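Local coordinates for protein SalCYP truncation (Salinispora tropica, PDB 7ABB) that is a cytochrome P450 family protein, modelled as a truncated single chain that binds heme c within a fold rich in helices, at residues Arg286-Glu291 with Asp301-Pro306; Ala54-Glu59 with Phe335-His340; His243-Ile248 with Tyr382-Val387. One frame throughout, in Å; residues are numbered along the deposited sequence.

Contact 1 of 3, residues Arg286-Glu291 with Asp301-Pro306; sequences RLATRE and DTVLLP. With HEC (heme c), chain B.
Strands 286-288 and 302-304 pair antiparallel in the mixed beta-sheet of a cytochrome P450 fold, and the pairing delivers Arg286 to a propionate of heme c. Arg286 and Val303 form a hydrogen-bonded pair: Arg286 N donates to Val303 O at 2.9 Å, and Val303 N donates to Arg286 O at 2.8 Å. Leu287 and Thr302 follow as a non-hydrogen-bonded pair, after which Ala288 N reaches Asp301 O over 2.9 Å with a nearly straight N-H...O angle of 172°. The segment axes run at 132°, so the strands are markedly twisted. The neighbouring strands are 43-46 beside 302-304 and 62-63 beside 285-288. Arg286 and Val303 point to one sheet face, where Val303 CG2 packs on Ala288 CB at 4.3 Å. Arg286 bends at chi2 (-68°), and its CG lies 3.9 Å from Leu305 CD1, the two side chains crossing at about a right angle. Beyond the bend, the guanidinium presents its edge to the carboxylate, whose carbon CGA lies in its plane. Two separate N-H groups grip the two oxygens and would limit rotation of the propionate: Arg286 NH1 is 3.0 Å from heme O1A, and Arg286 NH2 is 2.9 Å from heme O2A.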
# COMPACT_ATOMS: atom_id res chain seq x y z
N ARG A 286 -10.05 -10.59 8.68
CA ARG A 286 -9.94 -12.03 8.80
C ARG A 286 -11.23 -12.59 9.38
O ARG A 286 -11.99 -11.88 10.05
CB ARG A 286 -8.77 -12.42 9.71
CG ARG A 286 -7.40 -11.92 9.24
CD ARG A 286 -6.98 -12.60 8.01
NE ARG A 286 -5.58 -12.43 7.62
CZ ARG A 286 -5.13 -11.51 6.76
NH1 ARG A 286 -5.98 -10.64 6.22
NH2 ARG A 286 -3.85 -11.52 6.41
N LEU A 287 -11.42 -13.89 9.21
CA LEU A 287 -12.54 -14.62 9.78
C LEU A 287 -12.06 -15.49 10.95
O LEU A 287 -11.22 -16.37 10.76
CB LEU A 287 -13.21 -15.47 8.70
CG LEU A 287 -14.35 -16.36 9.18
CD1 LEU A 287 -15.48 -15.50 9.73
CD2 LEU A 287 -14.83 -17.24 8.03
N ALA A 288 -12.61 -15.27 12.14
CA ALA A 288 -12.24 -16.09 13.29
C ALA A 288 -12.79 -17.50 13.12
O ALA A 288 -13.98 -17.70 12.85
CB ALA A 288 -12.77 -15.48 14.59
N THR A 289 -11.93 -18.51 13.33
CA THR A 289 -12.34 -19.90 13.18
C THR A 289 -12.70 -20.56 14.50
O THR A 289 -13.23 -21.68 14.49
CB THR A 289 -11.23 -20.76 12.56
OG1 THR A 289 -10.10 -20.75 13.44
CG2 THR A 289 -10.81 -20.21 11.18
N ARG A 290 -12.41 -19.91 15.63
CA ARG A 290 -12.56 -20.59 16.90
C ARG A 290 -12.87 -19.60 18.01
O ARG A 290 -12.57 -18.40 17.91
CB ARG A 290 -11.32 -21.41 17.26
CG ARG A 290 -10.03 -20.62 17.28
CD ARG A 290 -8.87 -21.45 17.85
NE ARG A 290 -7.71 -20.60 18.09
CZ ARG A 290 -7.50 -19.90 19.20
NH1 ARG A 290 -8.36 -19.95 20.21
NH2 ARG A 290 -6.41 -19.14 19.32
N GLU A 291 -13.46 -20.15 19.06
CA GLU A 291 -13.75 -19.39 20.27
C GLU A 291 -12.47 -18.83 20.86
O GLU A 291 -11.45 -19.51 20.95
CB GLU A 291 -14.44 -20.30 21.27
CG GLU A 291 -14.71 -19.65 22.63
CD GLU A 291 -15.80 -18.61 22.58
OE1 GLU A 291 -16.44 -18.44 21.53
OE2 GLU A 291 -16.04 -17.95 23.62
N ASP A 301 -16.94 -14.69 13.66
CA ASP A 301 -16.79 -13.24 13.71
C ASP A 301 -15.79 -12.77 12.67
O ASP A 301 -14.73 -13.37 12.47
CB ASP A 301 -16.28 -12.79 15.08
CG ASP A 301 -17.36 -12.82 16.17
OD1 ASP A 301 -18.56 -12.78 15.84
OD2 ASP A 301 -16.99 -12.87 17.36
N THR A 302 -16.12 -11.65 12.04
CA THR A 302 -15.13 -10.88 11.29
C THR A 302 -14.27 -10.09 12.26
O THR A 302 -14.79 -9.52 13.23
CB THR A 302 -15.84 -9.96 10.31
OG1 THR A 302 -16.57 -10.75 9.36
CG2 THR A 302 -14.87 -9.05 9.59
N VAL A 303 -12.97 -10.10 12.03
CA VAL A 303 -12.00 -9.38 12.85
C VAL A 303 -11.17 -8.49 11.94
O VAL A 303 -10.56 -8.96 10.99
CB VAL A 303 -11.09 -10.34 13.63
CG1 VAL A 303 -10.15 -9.58 14.53
CG2 VAL A 303 -11.92 -11.30 14.46
N LEU A 304 -11.10 -7.20 12.27
CA LEU A 304 -10.27 -6.27 11.53
C LEU A 304 -8.94 -6.04 12.23
O LEU A 304 -8.86 -6.01 13.47
CB LEU A 304 -10.97 -4.93 11.33
CG LEU A 304 -12.32 -4.96 10.62
CD1 LEU A 304 -12.73 -3.54 10.26
CD2 LEU A 304 -12.28 -5.85 9.39
N LEU A 305 -7.90 -5.82 11.43
CA LEU A 305 -6.51 -5.69 11.88
C LEU A 305 -5.98 -4.32 11.44
O LEU A 305 -5.11 -4.24 10.55
CB LEU A 305 -5.66 -6.82 11.31
CG LEU A 305 -6.17 -8.25 11.62
CD1 LEU A 305 -5.19 -9.28 11.04
CD2 LEU A 305 -6.35 -8.45 13.07
N PRO A 306 -6.47 -3.23 12.03
CA PRO A 306 -6.09 -1.89 11.52
C PRO A 306 -4.64 -1.56 11.81
O PRO A 306 -4.21 -1.50 12.97
CB PRO A 306 -7.05 -0.95 12.25
CG PRO A 306 -7.43 -1.71 13.50
CD PRO A 306 -7.52 -3.13 13.07
FE HEC B . 0.97 -4.45 -0.81
CHA HEC B . -0.48 -7.31 0.44
CHB HEC B . 0.35 -2.91 2.19
CHC HEC B . 2.44 -1.60 -2.03
CHD HEC B . 1.23 -5.87 -3.89
NA HEC B . 0.10 -4.99 0.93
C1A HEC B . -0.40 -6.24 1.29
C2A HEC B . -0.85 -6.26 2.66
C3A HEC B . -0.60 -5.02 3.13
C4A HEC B . -0.02 -4.23 2.08
CMA HEC B . -0.89 -4.47 4.54
CAA HEC B . -1.45 -7.48 3.45
CBA HEC B . -2.97 -7.61 3.32
CGA HEC B . -3.45 -8.79 4.15
O1A HEC B . -4.67 -9.06 4.02
O2A HEC B . -2.63 -9.38 4.90
NB HEC B . 1.27 -2.60 -0.09
C1B HEC B . 0.99 -2.17 1.19
C2B HEC B . 1.49 -0.83 1.32
C3B HEC B . 2.09 -0.49 0.16
C4B HEC B . 1.95 -1.57 -0.75
CMB HEC B . 1.35 -0.05 2.64
CAB HEC B . 2.77 0.77 -0.32
CBB HEC B . 3.16 1.76 0.74
NC HEC B . 1.66 -3.85 -2.63
C1C HEC B . 2.32 -2.67 -2.88
C2C HEC B . 2.84 -2.70 -4.22
C3C HEC B . 2.52 -3.89 -4.77
C4C HEC B . 1.76 -4.61 -3.77
CMC HEC B . 3.63 -1.55 -4.84
CAC HEC B . 2.78 -4.46 -6.17
CBC HEC B . 3.89 -3.87 -7.03
ND HEC B . 0.45 -6.22 -1.57
C1D HEC B . 0.67 -6.59 -2.89
C2D HEC B . 0.21 -7.94 -3.06
C3D HEC B . -0.33 -8.40 -1.75
C4D HEC B . -0.12 -7.28 -0.86
CMD HEC B . 0.25 -8.73 -4.37
CAD HEC B . -0.95 -9.77 -1.41
CBD HEC B . 0.16 -10.66 -0.89
CGD HEC B . -0.41 -11.99 -0.44
O1D HEC B . 0.37 -12.94 -0.26
O2D HEC B . -1.65 -12.06 -0.28

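Contact 2 of 3, residues Ala54-Glu59 with Phe335-His340; sequences AAFRDE and FGTGHH. With HEC (heme c), chain B.
A chi1 of -173° swings Thr337 OG1 to the side away from the residue's own amide nitrogen, so that the hydroxyl faces Arg57 and the methyl Phe56, while Arg57 runs extended from CG to NE and lays its guanidinium edge beside that hydroxyl. Arg57 NH2 donates to Thr337 OG1 at 3.1 Å, the oxygen tilted 19° out of the guanidinium plane. On its other branch, Thr337 CG2 packs 3.5 Å from Phe56 CB, and the backbone of Gly336 and Thr337 passes over one face of the Phe56 ring. The edge of the same ring meets the heme c propionate, Phe56 CE1 lying 3.5 Å from O2A. Glu59 extends beyond CG toward the edge of the His340 ring, where ND1 makes a weak, bent hydrogen bond to Glu59 OE2 (2.7 Å, 128° at the hydrogen). His340 is also held at NE2 by the carbonyl of Ile83, so both ring nitrogens have partners and the ring's rotation is probably fixed. Gly338, at positive phi, brings its CA to 3.8 Å from Phe56 O, so the two backbones lie close together. Water 2 bridges them, donating to Phe56 O at 2.7 Å and accepting from His339 N. Phe335 turns its ring edge to the porphyrin. With Cys342 shortly downstream, the Phe-Gly-x-Gly-x-His-x-Cys sequence identifies this loop as the heme-binding signature of cytochromes P450.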
# COMPACT_ATOMS: atom_id res chain seq x y z
N ALA A 54 -0.01 -11.10 16.02
CA ALA A 54 -0.30 -12.52 16.26
C ALA A 54 -1.42 -13.00 15.34
O ALA A 54 -1.41 -14.16 14.89
CB ALA A 54 -0.68 -12.74 17.72
N ALA A 55 -2.40 -12.15 15.09
CA ALA A 55 -3.52 -12.54 14.24
C ALA A 55 -3.06 -12.72 12.80
O ALA A 55 -3.41 -13.72 12.16
CB ALA A 55 -4.64 -11.50 14.31
N PHE A 56 -2.24 -11.79 12.30
CA PHE A 56 -1.65 -11.94 10.97
C PHE A 56 -0.86 -13.23 10.85
O PHE A 56 -0.76 -13.78 9.75
CB PHE A 56 -0.72 -10.76 10.66
CG PHE A 56 -1.39 -9.53 10.07
CD1 PHE A 56 -2.04 -9.59 8.84
CD2 PHE A 56 -1.33 -8.31 10.73
CE1 PHE A 56 -2.63 -8.43 8.29
CE2 PHE A 56 -1.91 -7.19 10.19
CZ PHE A 56 -2.56 -7.23 8.98
N ARG A 57 -0.25 -13.69 11.93
CA ARG A 57 0.65 -14.84 11.90
C ARG A 57 -0.03 -16.17 12.22
O ARG A 57 0.65 -17.19 12.21
CB ARG A 57 1.82 -14.62 12.86
CG ARG A 57 2.75 -13.53 12.39
CD ARG A 57 3.71 -13.09 13.50
NE ARG A 57 4.51 -11.95 13.02
CZ ARG A 57 5.07 -11.04 13.82
NH1 ARG A 57 4.93 -11.13 15.14
NH2 ARG A 57 5.77 -10.04 13.29
N ASP A 58 -1.34 -16.18 12.51
CA ASP A 58 -2.05 -17.42 12.87
C ASP A 58 -3.27 -17.55 11.95
O ASP A 58 -4.39 -17.24 12.33
CB ASP A 58 -2.45 -17.39 14.33
CG ASP A 58 -3.19 -18.62 14.77
OD1 ASP A 58 -3.27 -19.58 13.97
OD2 ASP A 58 -3.69 -18.63 15.92
N GLU A 59 -3.03 -18.03 10.73
CA GLU A 59 -4.12 -18.19 9.78
C GLU A 59 -5.07 -19.34 10.12
O GLU A 59 -6.18 -19.37 9.60
CB GLU A 59 -3.56 -18.42 8.38
CG GLU A 59 -2.78 -17.25 7.89
CD GLU A 59 -2.35 -17.38 6.46
OE1 GLU A 59 -2.11 -18.53 5.99
OE2 GLU A 59 -2.26 -16.33 5.81
N PHE A 335 3.39 -3.01 6.17
CA PHE A 335 3.19 -3.95 5.07
C PHE A 335 2.56 -5.26 5.54
O PHE A 335 2.63 -6.27 4.83
CB PHE A 335 4.52 -4.24 4.38
CG PHE A 335 5.08 -3.05 3.64
CD1 PHE A 335 4.48 -2.57 2.49
CD2 PHE A 335 6.23 -2.43 4.10
CE1 PHE A 335 5.01 -1.49 1.81
CE2 PHE A 335 6.77 -1.35 3.43
CZ PHE A 335 6.15 -0.88 2.28
N GLY A 336 1.97 -5.27 6.73
CA GLY A 336 1.48 -6.49 7.30
C GLY A 336 2.59 -7.37 7.84
O GLY A 336 3.75 -6.97 7.95
N THR A 337 2.22 -8.59 8.16
CA THR A 337 3.18 -9.59 8.62
C THR A 337 2.51 -10.95 8.42
O THR A 337 1.36 -11.03 7.99
CB THR A 337 3.62 -9.30 10.06
OG1 THR A 337 4.66 -10.20 10.43
CG2 THR A 337 2.47 -9.40 11.05
N GLY A 338 3.25 -12.03 8.70
CA GLY A 338 2.72 -13.34 8.39
C GLY A 338 2.80 -13.64 6.90
O GLY A 338 3.49 -12.96 6.15
N HIS A 339 2.03 -14.63 6.47
CA HIS A 339 2.22 -15.20 5.13
C HIS A 339 1.77 -14.27 4.04
O HIS A 339 2.26 -14.36 2.90
CB HIS A 339 1.46 -16.51 5.02
CG HIS A 339 2.09 -17.63 5.78
ND1 HIS A 339 3.44 -17.87 5.78
CD2 HIS A 339 1.54 -18.55 6.61
CE1 HIS A 339 3.71 -18.91 6.55
NE2 HIS A 339 2.57 -19.34 7.06
N HIS A 340 0.83 -13.37 4.33
CA HIS A 340 0.31 -12.46 3.32
C HIS A 340 1.02 -11.10 3.29
O HIS A 340 0.58 -10.18 2.58
CB HIS A 340 -1.20 -12.29 3.51
CG HIS A 340 -1.98 -13.46 3.00
ND1 HIS A 340 -2.24 -14.59 3.74
CD2 HIS A 340 -2.52 -13.68 1.78
CE1 HIS A 340 -2.92 -15.45 3.00
NE2 HIS A 340 -3.11 -14.92 1.81
FE HEC B . 0.97 -4.45 -0.81
CHA HEC B . -0.48 -7.31 0.44
CHB HEC B . 0.35 -2.91 2.19
CHC HEC B . 2.44 -1.60 -2.03
CHD HEC B . 1.23 -5.87 -3.89
NA HEC B . 0.10 -4.99 0.93
C1A HEC B . -0.40 -6.24 1.29
C2A HEC B . -0.85 -6.26 2.66
C3A HEC B . -0.60 -5.02 3.13
C4A HEC B . -0.02 -4.23 2.08
CMA HEC B . -0.89 -4.47 4.54
CAA HEC B . -1.45 -7.48 3.45
CBA HEC B . -2.97 -7.61 3.32
CGA HEC B . -3.45 -8.79 4.15
O1A HEC B . -4.67 -9.06 4.02
O2A HEC B . -2.63 -9.38 4.90
NB HEC B . 1.27 -2.60 -0.09
C1B HEC B . 0.99 -2.17 1.19
C2B HEC B . 1.49 -0.83 1.32
C3B HEC B . 2.09 -0.49 0.16
C4B HEC B . 1.95 -1.57 -0.75
CMB HEC B . 1.35 -0.05 2.64
CAB HEC B . 2.77 0.77 -0.32
CBB HEC B . 3.16 1.76 0.74
NC HEC B . 1.66 -3.85 -2.63
C1C HEC B . 2.32 -2.67 -2.88
C2C HEC B . 2.84 -2.70 -4.22
C3C HEC B . 2.52 -3.89 -4.77
C4C HEC B . 1.76 -4.61 -3.77
CMC HEC B . 3.63 -1.55 -4.84
CAC HEC B . 2.78 -4.46 -6.17
CBC HEC B . 3.89 -3.87 -7.03
ND HEC B . 0.45 -6.22 -1.57
C1D HEC B . 0.67 -6.59 -2.89
C2D HEC B . 0.21 -7.94 -3.06
C3D HEC B . -0.33 -8.40 -1.75
C4D HEC B . -0.12 -7.28 -0.86
CMD HEC B . 0.25 -8.73 -4.37
CAD HEC B . -0.95 -9.77 -1.41
CBD HEC B . 0.16 -10.66 -0.89
CGD HEC B . -0.41 -11.99 -0.44
O1D HEC B . 0.37 -12.94 -0.26
O2D HEC B . -1.65 -12.06 -0.28
O HOH W 1 -0.51 -12.55 6.77
O HOH W 2 0.24 -15.91 8.39
O HOH W 3 5.75 -13.09 9.96

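Contact 3 of 3, residues His243-Ile248 with Tyr382-Val387; sequences HMANGI and YDLRIV. With HEC (heme c), chain B.
Helical residues 243-248 and the largely extended 382-387 meet without pairing their backbones, the nearest CA atoms being those of Ala245 and Leu384, 7.3 Å apart. The gap is filled by Ala245 and Ile248, one helical turn apart, and by the alternate residues Tyr382, Leu384 and Ile386, all five with CB directed at the opposite segment. Leu384 occupies the middle. With CG anti to the backbone N (chi1 171°), it sends CD2 between the two helical residues, 3.9 Å from Ala245 CB and 3.8 Å from Ile248 CG2, its side chain crossing that of Ile248 at about a right angle. The same methyl also lies 3.5 Å from Ala245 O, against the helix backbone. Further along, Ile386 reaches with its terminal methyl, CD1 resting 3.7 Å from Ile248 CG2 and near CG1 as well, so it touches both branches of that isoleucine. In the cytochrome P450 fold this joins helix 238-253 to the C-terminal strand 385-387, which pairs antiparallel with strand 127-129. Helix 345-362 also packs on helix 238-253, with Trp359 touching Ile248 and Ile352 touching His243. At the other end, the Tyr382 ring approaches Ala245 obliquely, its OH lying 3.4 Å from the alanine CB. That hydroxyl is hydrogen-bonded to Asn242 OD1, one turn before Asn246 on the helix, and to Ser131 OG of helix 130-147, which ties the phenol to two helices. On the heme side, His243 CD2 comes within 3.2 Å of heme c CBB.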
# COMPACT_ATOMS: atom_id res chain seq x y z
N HIS A 243 1.09 7.05 0.55
CA HIS A 243 2.24 7.18 1.43
C HIS A 243 3.19 8.28 0.95
O HIS A 243 3.70 9.07 1.76
CB HIS A 243 2.97 5.84 1.57
CG HIS A 243 2.48 5.01 2.70
ND1 HIS A 243 2.65 5.37 4.03
CD2 HIS A 243 1.80 3.84 2.72
CE1 HIS A 243 2.12 4.44 4.80
NE2 HIS A 243 1.60 3.49 4.03
N MET A 244 3.39 8.38 -0.37
CA MET A 244 4.21 9.45 -0.90
C MET A 244 3.62 10.80 -0.55
O MET A 244 4.34 11.73 -0.17
CB MET A 244 4.34 9.33 -2.42
CG MET A 244 5.27 8.24 -2.89
SD MET A 244 5.29 8.08 -4.69
CE MET A 244 5.86 9.71 -5.12
N ALA A 245 2.30 10.91 -0.69
CA ALA A 245 1.61 12.18 -0.51
C ALA A 245 1.57 12.60 0.95
O ALA A 245 1.83 13.76 1.29
CB ALA A 245 0.19 12.08 -1.08
N ASN A 246 1.18 11.69 1.85
CA ASN A 246 1.12 12.05 3.26
C ASN A 246 2.49 12.39 3.81
O ASN A 246 2.61 13.29 4.67
CB ASN A 246 0.48 10.91 4.05
CG ASN A 246 -1.02 10.94 3.99
OD1 ASN A 246 -1.65 11.92 4.42
ND2 ASN A 246 -1.62 9.88 3.46
N GLY A 247 3.54 11.72 3.33
CA GLY A 247 4.89 12.04 3.77
C GLY A 247 5.34 13.42 3.30
O GLY A 247 5.84 14.22 4.10
N ILE A 248 5.20 13.71 2.00
CA ILE A 248 5.59 15.03 1.51
C ILE A 248 4.71 16.11 2.11
O ILE A 248 5.18 17.23 2.35
CB ILE A 248 5.57 15.09 -0.04
CG1 ILE A 248 6.44 16.25 -0.50
CG2 ILE A 248 4.18 15.22 -0.58
CD1 ILE A 248 7.93 15.89 -0.44
N TYR A 382 -8.68 13.32 -2.82
CA TYR A 382 -8.08 14.50 -2.22
C TYR A 382 -7.28 15.22 -3.29
O TYR A 382 -7.01 14.68 -4.36
CB TYR A 382 -7.19 14.12 -1.03
CG TYR A 382 -5.99 13.28 -1.42
CD1 TYR A 382 -4.79 13.88 -1.81
CD2 TYR A 382 -6.06 11.89 -1.39
CE1 TYR A 382 -3.70 13.12 -2.17
CE2 TYR A 382 -4.97 11.12 -1.75
CZ TYR A 382 -3.79 11.74 -2.14
OH TYR A 382 -2.68 11.01 -2.50
N ASP A 383 -6.86 16.45 -2.98
CA ASP A 383 -6.02 17.22 -3.90
C ASP A 383 -4.93 17.88 -3.07
O ASP A 383 -5.19 18.85 -2.35
CB ASP A 383 -6.85 18.26 -4.67
CG ASP A 383 -6.02 19.06 -5.66
OD1 ASP A 383 -4.79 18.87 -5.72
OD2 ASP A 383 -6.60 19.89 -6.39
N LEU A 384 -3.72 17.36 -3.15
CA LEU A 384 -2.58 17.87 -2.41
C LEU A 384 -1.85 18.85 -3.31
O LEU A 384 -1.16 18.45 -4.25
CB LEU A 384 -1.66 16.74 -1.98
CG LEU A 384 -0.33 17.18 -1.39
CD1 LEU A 384 -0.55 18.02 -0.15
CD2 LEU A 384 0.53 15.99 -1.07
N ARG A 385 -2.02 20.14 -3.03
CA ARG A 385 -1.28 21.20 -3.71
C ARG A 385 -0.05 21.54 -2.89
O ARG A 385 -0.14 21.77 -1.68
CB ARG A 385 -2.16 22.43 -3.90
CG ARG A 385 -1.49 23.60 -4.63
CD ARG A 385 -2.47 24.73 -4.93
NE ARG A 385 -1.82 25.93 -5.48
CZ ARG A 385 -1.98 27.17 -5.01
NH1 ARG A 385 -2.77 27.40 -3.96
NH2 ARG A 385 -1.35 28.21 -5.59
N ILE A 386 1.10 21.57 -3.54
CA ILE A 386 2.35 22.00 -2.95
C ILE A 386 2.84 23.19 -3.77
O ILE A 386 2.65 23.22 -4.99
CB ILE A 386 3.40 20.88 -2.95
CG1 ILE A 386 2.83 19.62 -2.30
CG2 ILE A 386 4.70 21.33 -2.30
CD1 ILE A 386 3.78 18.46 -2.26
N VAL A 387 3.44 24.17 -3.10
CA VAL A 387 3.98 25.35 -3.77
C VAL A 387 5.42 25.61 -3.33
O VAL A 387 5.87 25.14 -2.28
CB VAL A 387 3.10 26.61 -3.53
CG1 VAL A 387 1.67 26.38 -4.02
CG2 VAL A 387 3.10 27.03 -2.06
FE HEC B . 0.97 -4.45 -0.81
CHA HEC B . -0.48 -7.31 0.44
CHB HEC B . 0.35 -2.91 2.19
CHC HEC B . 2.44 -1.60 -2.03
CHD HEC B . 1.23 -5.87 -3.89
NA HEC B . 0.10 -4.99 0.93
C1A HEC B . -0.40 -6.24 1.29
C2A HEC B . -0.85 -6.26 2.66
C3A HEC B . -0.60 -5.02 3.13
C4A HEC B . -0.02 -4.23 2.08
CMA HEC B . -0.89 -4.47 4.54
CAA HEC B . -1.45 -7.48 3.45
CBA HEC B . -2.97 -7.61 3.32
CGA HEC B . -3.45 -8.79 4.15
O1A HEC B . -4.67 -9.06 4.02
O2A HEC B . -2.63 -9.38 4.90
NB HEC B . 1.27 -2.60 -0.09
C1B HEC B . 0.99 -2.17 1.19
C2B HEC B . 1.49 -0.83 1.32
C3B HEC B . 2.09 -0.49 0.16
C4B HEC B . 1.95 -1.57 -0.75
CMB HEC B . 1.35 -0.05 2.64
CAB HEC B . 2.77 0.77 -0.32
CBB HEC B . 3.16 1.76 0.74
NC HEC B . 1.66 -3.85 -2.63
C1C HEC B . 2.32 -2.67 -2.88
C2C HEC B . 2.84 -2.70 -4.22
C3C HEC B . 2.52 -3.89 -4.77
C4C HEC B . 1.76 -4.61 -3.77
CMC HEC B . 3.63 -1.55 -4.84
CAC HEC B . 2.78 -4.46 -6.17
CBC HEC B . 3.89 -3.87 -7.03
ND HEC B . 0.45 -6.22 -1.57
C1D HEC B . 0.67 -6.59 -2.89
C2D HEC B . 0.21 -7.94 -3.06
C3D HEC B . -0.33 -8.40 -1.75
C4D HEC B . -0.12 -7.28 -0.86
CMD HEC B . 0.25 -8.73 -4.37
CAD HEC B . -0.95 -9.77 -1.41
CBD HEC B . 0.16 -10.66 -0.89
CGD HEC B . -0.41 -11.99 -0.44
O1D HEC B . 0.37 -12.94 -0.26
O2D HEC B . -1.65 -12.06 -0.28

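Overall arrangement
Contacts 1 and 2 are neighbours, their centres 12 Å apart, whereas contact 3 lies across the chain's centre, 34 Å from contact 1 and 30 Å from contact 2, centre to centre. The first two touch directly: Leu305 packs on Ala55 and Phe56, and Arg286 on Phe56 and His340, joining the mixed sheet to helix 49-56 and the loop before helix 345-362. Along the chain the order is 54-59, 243-248, 286-291, 301-306, 335-340, 382-387, so contact 1 is nested within both other loops, while contacts 2 and 3 interleave. All three reach heme c, contact 1 at a propionate, contact 2 at a propionate and the porphyrin, contact 3 at CBB, so distant sequence regions converge on it.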